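Side-chain contact in TsrD (Streptomyces laurentii, PDB 5X7L), which is a SnoaL-like polyketide cyclase family protein of the NTF2 clan, built on a curved antiparallel sheet packed against helices: residues Tyr20-Asp24 with Pro25-Asp29. Sequence-based numbering, arbitrary orientation.
Sequences YNEGD and PRHLD
D24 and R26 form a side-on salt bridge just past the Schellman motif that closes helix 6-22 of this NTF2-like fold; there D24 N bonds to A19 O and G23 N, weakly, to Y20 O, with G23, of positive phi, as the C-prime residue. The D24 side chain extends with CG anti to its own N (chi1 -177°), which sets CG beside the residue's carbonyl carbon and brings OD1 to R26 N, closing an Asx turn. D24 OD1 accepts twice: from R26 N at 3.0 Å, above the carboxylate plane, and from R26 NE, also at 3.0 Å, fairly straight and through the syn lone pair. R26 NH2 reaches D24 OD2 at 3.0 Å. The R26 chain bends at chi3 (-63°), and its NE/NH2 edge is turned to the carboxylate; the carboxylate and guanidinium planes lie 39° apart. D24 also accepts through its carbonyl, in a long bond of 3.3 Å from H27 N to D24 O. The H27 ring spans back to the helix end, its ND1 bonded to H15 of helix 6-22. The E22 carboxylate stands nearly perpendicular to the imidazole, and H27 NE2 donates to E22 OE1 at 2.9 Å in a more bent bond, close to the ring plane but well above the carboxylate plane.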
ATOM      1  N   TYR B  20       5.466  16.685   7.879  1.00 12.71           N
ATOM      2  CA  TYR B  20       6.695  15.992   7.510  1.00 12.97           C
ATOM      3  C   TYR B  20       7.673  16.907   6.784  1.00 13.90           C
ATOM      4  O   TYR B  20       8.848  16.969   7.138  1.00 15.28           O
ATOM      5  CB  TYR B  20       6.383  14.771   6.642  1.00 13.08           C
ATOM      6  CG  TYR B  20       5.743  13.646   7.415  1.00 12.79           C
ATOM      7  CD1 TYR B  20       4.372  13.625   7.635  1.00 12.81           C
ATOM      8  CD2 TYR B  20       6.509  12.603   7.939  1.00 13.75           C
ATOM      9  CE1 TYR B  20       3.774  12.603   8.353  1.00 13.97           C
ATOM     10  CE2 TYR B  20       5.916  11.570   8.658  1.00 14.74           C
ATOM     11  CZ  TYR B  20       4.546  11.578   8.859  1.00 14.78           C
ATOM     12  OH  TYR B  20       3.939  10.564   9.565  1.00 16.80           O
ATOM     13  N   ASN B  21       7.194  17.618   5.770  1.00 13.24           N
ATOM     14  CA  ASN B  21       8.078  18.436   4.943  1.00 14.34           C
ATOM     15  C   ASN B  21       8.718  19.589   5.722  1.00 15.71           C
ATOM     16  O   ASN B  21       9.855  19.974   5.445  1.00 17.08           O
ATOM     17  CB  ASN B  21       7.327  18.954   3.714  1.00 14.65           C
ATOM     18  CG  ASN B  21       7.068  17.860   2.694  1.00 14.03           C
ATOM     19  OD1 ASN B  21       7.945  17.046   2.416  1.00 15.13           O
ATOM     20  ND2 ASN B  21       5.867  17.832   2.139  1.00 14.59           N
ATOM     21  N   GLU B  22       7.999  20.115   6.706  1.00 16.02           N
ATOM     22  CA  GLU B  22       8.513  21.203   7.538  1.00 17.02           C
ATOM     23  C   GLU B  22       9.082  20.715   8.868  1.00 16.94           C
ATOM     24  O   GLU B  22       9.647  21.504   9.622  1.00 18.57           O
ATOM     25  CB  GLU B  22       7.411  22.233   7.797  1.00 17.98           C
ATOM     26  CG  GLU B  22       6.859  22.849   6.525  1.00 20.09           C
ATOM     27  CD  GLU B  22       5.654  23.739   6.760  1.00 23.36           C
ATOM     28  OE1 GLU B  22       5.430  24.166   7.914  1.00 24.87           O
ATOM     29  OE2 GLU B  22       4.928  24.014   5.783  1.00 25.98           O
ATOM     30  N   GLY B  23       8.944  19.422   9.154  1.00 16.19           N
ATOM     31  CA  GLY B  23       9.352  18.875  10.445  1.00 16.70           C
ATOM     32  C   GLY B  23       8.698  19.617  11.600  1.00 16.01           C
ATOM     33  O   GLY B  23       9.336  19.883  12.618  1.00 17.61           O
ATOM     34  N   ASP B  24       7.424  19.956  11.427  1.00 15.50           N
ATOM     35  CA  ASP B  24       6.676  20.749  12.396  1.00 15.42           C
ATOM     36  C   ASP B  24       5.451  19.952  12.832  1.00 14.25           C
ATOM     37  O   ASP B  24       4.443  19.928  12.123  1.00 14.50           O
ATOM     38  CB  ASP B  24       6.266  22.092  11.780  1.00 15.48           C
ATOM     39  CG  ASP B  24       5.546  23.006  12.763  1.00 15.85           C
ATOM     40  OD1 ASP B  24       5.217  22.568  13.886  1.00 15.42           O
ATOM     41  OD2 ASP B  24       5.300  24.176  12.407  1.00 17.77           O
ATOM     42  N   PRO B  25       5.535  19.289  13.999  1.00 14.62           N
ATOM     43  CA  PRO B  25       4.410  18.475  14.461  1.00 15.25           C
ATOM     44  C   PRO B  25       3.100  19.239  14.641  1.00 13.25           C
ATOM     45  O   PRO B  25       2.050  18.610  14.672  1.00 13.51           O
ATOM     46  CB  PRO B  25       4.900  17.932  15.808  1.00 17.26           C
ATOM     47  CG  PRO B  25       6.384  17.957  15.711  1.00 18.15           C
ATOM     48  CD  PRO B  25       6.694  19.186  14.904  1.00 15.77           C
ATOM     49  N   ARG B  26       3.144  20.566  14.760  1.00 13.26           N
ATOM     50  CA  ARG B  26       1.912  21.333  14.969  1.00 13.19           C
ATOM     51  C   ARG B  26       0.905  21.168  13.827  1.00 12.54           C
ATOM     52  O   ARG B  26      -0.304  21.254  14.049  1.00 12.98           O
ATOM     53  CB  ARG B  26       2.222  22.814  15.189  1.00 12.82           C
ATOM     54  CG  ARG B  26       2.975  23.088  16.481  1.00 13.05           C
ATOM     55  CD  ARG B  26       3.372  24.545  16.600  1.00 13.18           C
ATOM     56  NE  ARG B  26       4.293  24.923  15.534  1.00 13.80           N
ATOM     57  CZ  ARG B  26       4.882  26.109  15.429  1.00 14.41           C
ATOM     58  NH1 ARG B  26       4.655  27.058  16.330  1.00 15.10           N
ATOM     59  NH2 ARG B  26       5.703  26.341  14.413  1.00 16.94           N
ATOM     60  N   HIS B  27       1.386  20.916  12.615  1.00 12.06           N
ATOM     61  CA  HIS B  27       0.476  20.643  11.507  1.00 12.80           C
ATOM     62  C   HIS B  27      -0.432  19.442  11.778  1.00 12.08           C
ATOM     63  O   HIS B  27      -1.555  19.382  11.267  1.00 13.00           O
ATOM     64  CB  HIS B  27       1.254  20.413  10.219  1.00 13.31           C
ATOM     65  CG  HIS B  27       1.698  21.675   9.561  1.00 16.42           C
ATOM     66  ND1 HIS B  27       0.812  22.549   8.970  1.00 18.65           N
ATOM     67  CD2 HIS B  27       2.927  22.214   9.395  1.00 17.24           C
ATOM     68  CE1 HIS B  27       1.476  23.575   8.470  1.00 21.32           C
ATOM     69  NE2 HIS B  27       2.762  23.396   8.714  1.00 21.11           N
ATOM     70  N   LEU B  28       0.046  18.484  12.570  1.00 12.32           N
ATOM     71  CA  LEU B  28      -0.755  17.307  12.903  1.00 12.67           C
ATOM     72  C   LEU B  28      -2.001  17.656  13.708  1.00 12.04           C
ATOM     73  O   LEU B  28      -2.985  16.922  13.675  1.00 13.13           O
ATOM     74  CB  LEU B  28       0.072  16.277  13.673  1.00 12.98           C
ATOM     75  CG  LEU B  28       1.274  15.709  12.921  1.00 13.77           C
ATOM     76  CD1 LEU B  28       1.967  14.672  13.786  1.00 15.63           C
ATOM     77  CD2 LEU B  28       0.866  15.106  11.580  1.00 13.97           C
ATOM     78  N   ASP B  29      -1.973  18.768  14.431  1.00 11.56           N
ATOM     79  CA  ASP B  29      -3.140  19.157  15.214  1.00 12.00           C
ATOM     80  C   ASP B  29      -4.321  19.501  14.317  1.00 12.51           C
ATOM     81  O   ASP B  29      -5.468  19.485  14.759  1.00 13.16           O
ATOM     82  CB  ASP B  29      -2.797  20.325  16.131  1.00 12.21           C
ATOM     83  CG  ASP B  29      -1.783  19.937  17.177  1.00 12.63           C
ATOM     84  OD1 ASP B  29      -2.016  18.922  17.871  1.00 13.72           O
ATOM     85  OD2 ASP B  29      -0.741  20.613  17.290  1.00 13.25           O
TER